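Local coordinates for uncharacterized protein (Bacillus thuringiensis serovar kurstaki, PDB 4XE7) that probably polymerises into actin-like filaments of the bacterial cytoskeleton, as a ParM-type protein captured here without nucleotide, at residues A[205-208]-A[209-213]; A[354-357]-A[358-361]. All coordinates share one frame; numbering follows the deposited sequence.

Contacts 1 and 2 are both local, each made between neighbouring turns of one continuous piece of chain; neither closes a long loop, and they follow in series without nesting or crossing. Coming from the N terminus, the chain first completes the eight-stranded mixed sheet, then reaches contact 1 at 205-213, which joins the short helix 205-210 to its hairpin strand 211-214 against helix 402-418. It goes on through the five-stranded sheet's antiparallel strands before reaching contact 2 at 354-361, where the last turns of the long helix 337-362 pack on that sheet, just ahead of its strand 366-370. The two centres lie 24 Å apart.

Contact 1. Residues A[205-208]-A[209-213]; sequences SVLA and ILFDI
Leu207 and Phe211 make a local contact where the short helix 205-210 passes directly into strand 211-214. Phe211 is the first residue past the helix to leave helical backbone angles, yet Phe211 N still donates to Leu207 O at 2.8 Å, so the final turn closes as the chain extends. Leu207 O also lies at the edge of the Phe211 ring, near its plane, 3.7 Å from Phe211 CD2. With CG beside its own backbone N (chi1 -61°), Phe211 brings that ring edge obliquely across Leu207, Phe211 CD2 to Leu207 CD2 at 4.0 Å. One residue earlier along the chain, Val206 and Leu210 lie side by side and point the same way; Val206 CG1 meets Leu210 CD1 at 3.6 Å, and the backbone bond from Leu210 N to Val206 O (2.9 Å) joins the same two residues. Ala208 O and Phe211 O are both acceptors and cannot bond to each other; a water donates to Ala208 O at 2.8 Å and to Phe211 O at 2.7 Å and so joins them. Leu210, the last helical residue, bonds through its backbone to Val221, and Asp212 to Val219 of strand 217-220, the antiparallel partner of strand 211-214. Helix 402-418 packs against Ala208, Ile209 and Ile213, and its Arg405 forms a salt bridge with Asp212 OD1.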
ATOM      1  N   SER A 205      -9.124  -5.147  -8.109  1.00 37.07           N
ATOM      2  CA  SER A 205      -8.846  -3.768  -7.752  1.00 32.18           C
ATOM      3  C   SER A 205      -9.905  -2.811  -8.279  1.00 33.57           C
ATOM      4  O   SER A 205     -10.031  -1.683  -7.792  1.00 28.13           O
ATOM      5  CB  SER A 205      -7.463  -3.364  -8.251  1.00 42.85           C
ATOM      6  OG  SER A 205      -6.467  -4.164  -7.635  1.00 45.79           O
ATOM      7  N   VAL A 206     -10.665  -3.291  -9.259  1.00 27.84           N
ATOM      8  CA  VAL A 206     -11.831  -2.613  -9.789  1.00 29.36           C
ATOM      9  C   VAL A 206     -12.829  -2.274  -8.684  1.00 31.49           C
ATOM     10  O   VAL A 206     -13.410  -1.184  -8.674  1.00 29.36           O
ATOM     11  CB  VAL A 206     -12.522  -3.496 -10.871  1.00 42.98           C
ATOM     12  CG1 VAL A 206     -13.915  -2.988 -11.198  1.00 48.87           C
ATOM     13  CG2 VAL A 206     -11.678  -3.551 -12.125  1.00 45.47           C
ATOM     14  N   LEU A 207     -13.026  -3.201  -7.749  1.00 24.81           N
ATOM     15  CA  LEU A 207     -13.945  -2.945  -6.642  1.00 25.90           C
ATOM     16  C   LEU A 207     -13.561  -1.684  -5.854  1.00 19.08           C
ATOM     17  O   LEU A 207     -14.433  -0.898  -5.482  1.00 22.91           O
ATOM     18  CB  LEU A 207     -14.005  -4.150  -5.699  1.00 19.57           C
ATOM     19  CG  LEU A 207     -14.925  -5.268  -6.168  1.00 38.53           C
ATOM     20  CD1 LEU A 207     -14.767  -6.508  -5.292  1.00 43.45           C
ATOM     21  CD2 LEU A 207     -16.358  -4.763  -6.163  1.00 40.14           C
ATOM     22  N   ALA A 208     -12.263  -1.492  -5.622  1.00 21.82           N
ATOM     23  CA  ALA A 208     -11.794  -0.380  -4.788  1.00 29.34           C
ATOM     24  C   ALA A 208     -11.852   0.937  -5.545  1.00 31.54           C
ATOM     25  O   ALA A 208     -11.814   2.006  -4.941  1.00 29.26           O
ATOM     26  CB  ALA A 208     -10.389  -0.628  -4.288  1.00 23.24           C
ATOM     27  N   ILE A 209     -11.938   0.860  -6.867  1.00 27.63           N
ATOM     28  CA  ILE A 209     -12.135   2.062  -7.663  1.00 26.06           C
ATOM     29  C   ILE A 209     -13.614   2.427  -7.678  1.00 26.82           C
ATOM     30  O   ILE A 209     -13.976   3.603  -7.567  1.00 30.97           O
ATOM     31  CB  ILE A 209     -11.579   1.864  -9.078  1.00 31.46           C
ATOM     32  CG1 ILE A 209     -10.047   1.839  -8.989  1.00 28.60           C
ATOM     33  CG2 ILE A 209     -12.063   2.963 -10.016  1.00 32.34           C
ATOM     34  CD1 ILE A 209      -9.370   1.124 -10.128  1.00 35.79           C
ATOM     35  N   LEU A 210     -14.465   1.410  -7.761  1.00 28.87           N
ATOM     36  CA  LEU A 210     -15.910   1.631  -7.844  1.00 34.59           C
ATOM     37  C   LEU A 210     -16.572   1.928  -6.503  1.00 34.35           C
ATOM     38  O   LEU A 210     -17.549   2.666  -6.456  1.00 35.30           O
ATOM     39  CB  LEU A 210     -16.600   0.414  -8.456  1.00 33.10           C
ATOM     40  CG  LEU A 210     -16.349   0.073  -9.925  1.00 32.50           C
ATOM     41  CD1 LEU A 210     -16.972  -1.281 -10.196  1.00 25.91           C
ATOM     42  CD2 LEU A 210     -16.952   1.127 -10.826  1.00 37.31           C
ATOM     43  N   PHE A 211     -16.071   1.332  -5.419  1.00 27.91           N
ATOM     44  CA  PHE A 211     -16.758   1.457  -4.130  1.00 24.93           C
ATOM     45  C   PHE A 211     -15.848   1.912  -2.999  1.00 21.23           C
ATOM     46  O   PHE A 211     -14.629   1.700  -3.031  1.00 25.48           O
ATOM     47  CB  PHE A 211     -17.426   0.124  -3.768  1.00 27.16           C
ATOM     48  CG  PHE A 211     -18.457  -0.319  -4.772  1.00 28.08           C
ATOM     49  CD1 PHE A 211     -19.753   0.169  -4.717  1.00 34.57           C
ATOM     50  CD2 PHE A 211     -18.130  -1.207  -5.779  1.00 40.19           C
ATOM     51  CE1 PHE A 211     -20.707  -0.229  -5.646  1.00 40.17           C
ATOM     52  CE2 PHE A 211     -19.087  -1.610  -6.715  1.00 41.54           C
ATOM     53  CZ  PHE A 211     -20.371  -1.116  -6.647  1.00 38.53           C
ATOM     54  N   ASP A 212     -16.450   2.561  -2.009  1.00 22.59           N
ATOM     55  CA  ASP A 212     -15.757   2.936  -0.774  1.00 23.58           C
ATOM     56  C   ASP A 212     -16.662   2.503   0.394  1.00 23.72           C
ATOM     57  O   ASP A 212     -17.836   2.187   0.179  1.00 24.94           O
ATOM     58  CB  ASP A 212     -15.466   4.448  -0.759  1.00 22.21           C
ATOM     59  CG  ASP A 212     -14.485   4.870   0.334  1.00 39.08           C
ATOM     60  OD1 ASP A 212     -13.930   4.003   1.034  1.00 31.88           O
ATOM     61  OD2 ASP A 212     -14.248   6.096   0.473  1.00 45.83           O
ATOM     62  N   ILE A 213     -16.121   2.445   1.609  1.00 17.99           N
ATOM     63  CA  ILE A 213     -16.939   2.182   2.790  1.00 24.43           C
ATOM     64  C   ILE A 213     -16.759   3.346   3.758  1.00 27.73           C
ATOM     65  O   ILE A 213     -15.654   3.600   4.237  1.00 28.37           O
ATOM     66  CB  ILE A 213     -16.566   0.859   3.489  1.00 24.04           C
ATOM     67  CG1 ILE A 213     -16.546  -0.307   2.495  1.00 28.22           C
ATOM     68  CG2 ILE A 213     -17.518   0.575   4.663  1.00 23.78           C
ATOM     69  CD1 ILE A 213     -16.054  -1.636   3.127  1.00 19.61           C
TER
HETATM   70  O   HOH W   1     -12.034   1.794  -2.193  1.00 28.96           O

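Contact 2. Residues A[354-357]-A[358-361]; sequences SLMK and FWFK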
ATOM      1  N   SER A 354       2.253   6.825 -23.781  1.00 17.64           N
ATOM      2  CA  SER A 354       2.284   5.417 -23.386  1.00 20.34           C
ATOM      3  C   SER A 354       0.880   4.821 -23.176  1.00 16.51           C
ATOM      4  O   SER A 354       0.560   3.716 -23.659  1.00 14.88           O
ATOM      5  CB  SER A 354       3.109   5.275 -22.095  1.00 19.49           C
ATOM      6  OG  SER A 354       2.917   4.001 -21.507  1.00 33.66           O
ATOM      7  N   LEU A 355       0.060   5.559 -22.428  1.00 20.24           N
ATOM      8  CA  LEU A 355      -1.292   5.131 -22.080  1.00 20.79           C
ATOM      9  C   LEU A 355      -2.223   5.080 -23.284  1.00 23.02           C
ATOM     10  O   LEU A 355      -3.096   4.200 -23.379  1.00 16.34           O
ATOM     11  CB  LEU A 355      -1.888   6.069 -21.027  1.00 17.18           C
ATOM     12  CG  LEU A 355      -1.145   6.086 -19.694  1.00 21.46           C
ATOM     13  CD1 LEU A 355      -1.613   7.234 -18.841  1.00 13.74           C
ATOM     14  CD2 LEU A 355      -1.374   4.773 -18.978  1.00 19.48           C
ATOM     15  N   MET A 356      -2.067   6.037 -24.191  1.00 17.40           N
ATOM     16  CA  MET A 356      -2.915   6.040 -25.396  1.00 20.18           C
ATOM     17  C   MET A 356      -2.535   4.861 -26.291  1.00 22.89           C
ATOM     18  O   MET A 356      -3.398   4.147 -26.785  1.00 17.13           O
ATOM     19  CB  MET A 356      -2.808   7.375 -26.152  1.00 15.47           C
ATOM     20  CG  MET A 356      -3.459   8.549 -25.387  1.00 23.64           C
ATOM     21  SD  MET A 356      -5.284   8.464 -25.200  1.00 18.04           S
ATOM     22  CE  MET A 356      -5.817   9.086 -26.793  1.00 49.49           C
ATOM     23  N   LYS A 357      -1.238   4.613 -26.441  1.00 27.78           N
ATOM     24  CA  LYS A 357      -0.792   3.466 -27.221  1.00 36.38           C
ATOM     25  C   LYS A 357      -1.307   2.126 -26.629  1.00 16.26           C
ATOM     26  O   LYS A 357      -1.739   1.237 -27.365  1.00 20.68           O
ATOM     27  CB  LYS A 357       0.736   3.492 -27.320  1.00 31.31           C
ATOM     28  CG  LYS A 357       1.367   2.278 -27.943  1.00 41.61           C
ATOM     29  CD  LYS A 357       2.874   2.464 -28.109  1.00 43.11           C
ATOM     30  CE  LYS A 357       3.198   3.673 -28.971  1.00 35.45           C
ATOM     31  NZ  LYS A 357       3.175   3.319 -30.419  1.00 42.38           N
ATOM     32  N   PHE A 358      -1.273   1.991 -25.308  1.00 19.67           N
ATOM     33  CA  PHE A 358      -1.728   0.769 -24.675  1.00 15.51           C
ATOM     34  C   PHE A 358      -3.228   0.611 -24.858  1.00 19.68           C
ATOM     35  O   PHE A 358      -3.724  -0.495 -24.970  1.00 19.02           O
ATOM     36  CB  PHE A 358      -1.395   0.738 -23.180  1.00 15.11           C
ATOM     37  CG  PHE A 358      -1.563  -0.624 -22.553  1.00 17.74           C
ATOM     38  CD1 PHE A 358      -0.811  -1.698 -23.004  1.00 20.15           C
ATOM     39  CD2 PHE A 358      -2.462  -0.833 -21.509  1.00 16.04           C
ATOM     40  CE1 PHE A 358      -0.940  -2.954 -22.424  1.00 16.82           C
ATOM     41  CE2 PHE A 358      -2.589  -2.095 -20.916  1.00 20.82           C
ATOM     42  CZ  PHE A 358      -1.829  -3.155 -21.384  1.00 15.16           C
ATOM     43  N   TRP A 359      -3.943   1.733 -24.830  1.00 18.94           N
ATOM     44  CA  TRP A 359      -5.375   1.714 -25.032  1.00 19.57           C
ATOM     45  C   TRP A 359      -5.707   1.151 -26.418  1.00 19.60           C
ATOM     46  O   TRP A 359      -6.603   0.322 -26.542  1.00 17.81           O
ATOM     47  CB  TRP A 359      -5.943   3.118 -24.862  1.00 16.29           C
ATOM     48  CG  TRP A 359      -7.384   3.200 -24.481  1.00 22.90           C
ATOM     49  CD1 TRP A 359      -8.314   2.193 -24.478  1.00 18.45           C
ATOM     50  CD2 TRP A 359      -8.056   4.368 -24.019  1.00 20.96           C
ATOM     51  NE1 TRP A 359      -9.533   2.679 -24.059  1.00 25.43           N
ATOM     52  CE2 TRP A 359      -9.400   4.019 -23.771  1.00 20.48           C
ATOM     53  CE3 TRP A 359      -7.650   5.691 -23.796  1.00 22.37           C
ATOM     54  CZ2 TRP A 359     -10.341   4.934 -23.295  1.00 26.36           C
ATOM     55  CZ3 TRP A 359      -8.592   6.613 -23.342  1.00 28.07           C
ATOM     56  CH2 TRP A 359      -9.919   6.225 -23.091  1.00 28.46           C
ATOM     57  N   PHE A 360      -4.974   1.576 -27.452  1.00 16.49           N
ATOM     58  CA  PHE A 360      -5.250   1.096 -28.795  1.00 17.00           C
ATOM     59  C   PHE A 360      -4.772  -0.343 -28.969  1.00 23.20           C
ATOM     60  O   PHE A 360      -5.401  -1.119 -29.673  1.00 25.87           O
ATOM     61  CB  PHE A 360      -4.599   1.978 -29.859  1.00 17.19           C
ATOM     62  CG  PHE A 360      -5.210   3.333 -29.967  1.00 18.89           C
ATOM     63  CD1 PHE A 360      -6.516   3.477 -30.406  1.00 22.42           C
ATOM     64  CD2 PHE A 360      -4.491   4.463 -29.589  1.00 17.36           C
ATOM     65  CE1 PHE A 360      -7.089   4.725 -30.487  1.00 29.66           C
ATOM     66  CE2 PHE A 360      -5.044   5.703 -29.665  1.00 19.61           C
ATOM     67  CZ  PHE A 360      -6.354   5.844 -30.122  1.00 17.89           C
ATOM     68  N   LYS A 361      -3.666  -0.704 -28.334  1.00 19.62           N
ATOM     69  CA  LYS A 361      -3.184  -2.086 -28.465  1.00 22.92           C
ATOM     70  C   LYS A 361      -4.147  -3.100 -27.846  1.00 24.20           C
ATOM     71  O   LYS A 361      -4.338  -4.196 -28.377  1.00 26.88           O
ATOM     72  CB  LYS A 361      -1.793  -2.217 -27.855  1.00 25.42           C
ATOM     73  CG  LYS A 361      -0.716  -1.643 -28.772  1.00 32.46           C
ATOM     74  CD  LYS A 361       0.682  -2.003 -28.295  1.00 36.49           C
ATOM     75  CE  LYS A 361       1.732  -1.565 -29.305  1.00 40.39           C
ATOM     76  NZ  LYS A 361       3.090  -1.970 -28.842  1.00 41.51           N
TER
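Met356 brings its sulfur to the edge of the Trp359 indole, a Met-aromatic contact between residues three apart on one helix. Met356 SD lies 3.9 Å from Trp359 CE3 and 5.1 Å from the centroid of the indole's six-membered ring, 74° off the ring normal, so it meets the rim and not the face. Bends at chi2 and chi3 curl the methionine chain alongside the indole, and with CG anti to its backbone N (chi1 -156°) the Trp359 side chain runs the same way. Next to this pair, Phe360 CD2 comes within 3.0 Å of Met356 O, a tight approach oblique to the ring. Phe360 N also donates to Met356 O, at 3.1 Å. All this rides on regular alpha-helical geometry at the C-terminal end of helix 337-362, where each residue from Phe358 to Lys361 donates its N-H to the carbonyl four residues earlier. On another side of the helix, Lys357 and Lys361 run side by side, with Lys361 CE 4.1 Å from Lys357 CG. Lys357 NZ and Lys361 NZ stand 5.5 Å apart, and the like charges probably repel mildly. Leu355 and Phe358 turn inward onto the five-stranded sheet, Phe358 against strands 232-237 and 242-248, Leu355 against Asn235 and Val369. Trp359 NE1 donates to Ala364 O, tying the indole to the loop that leads from the helix into strand 366-370.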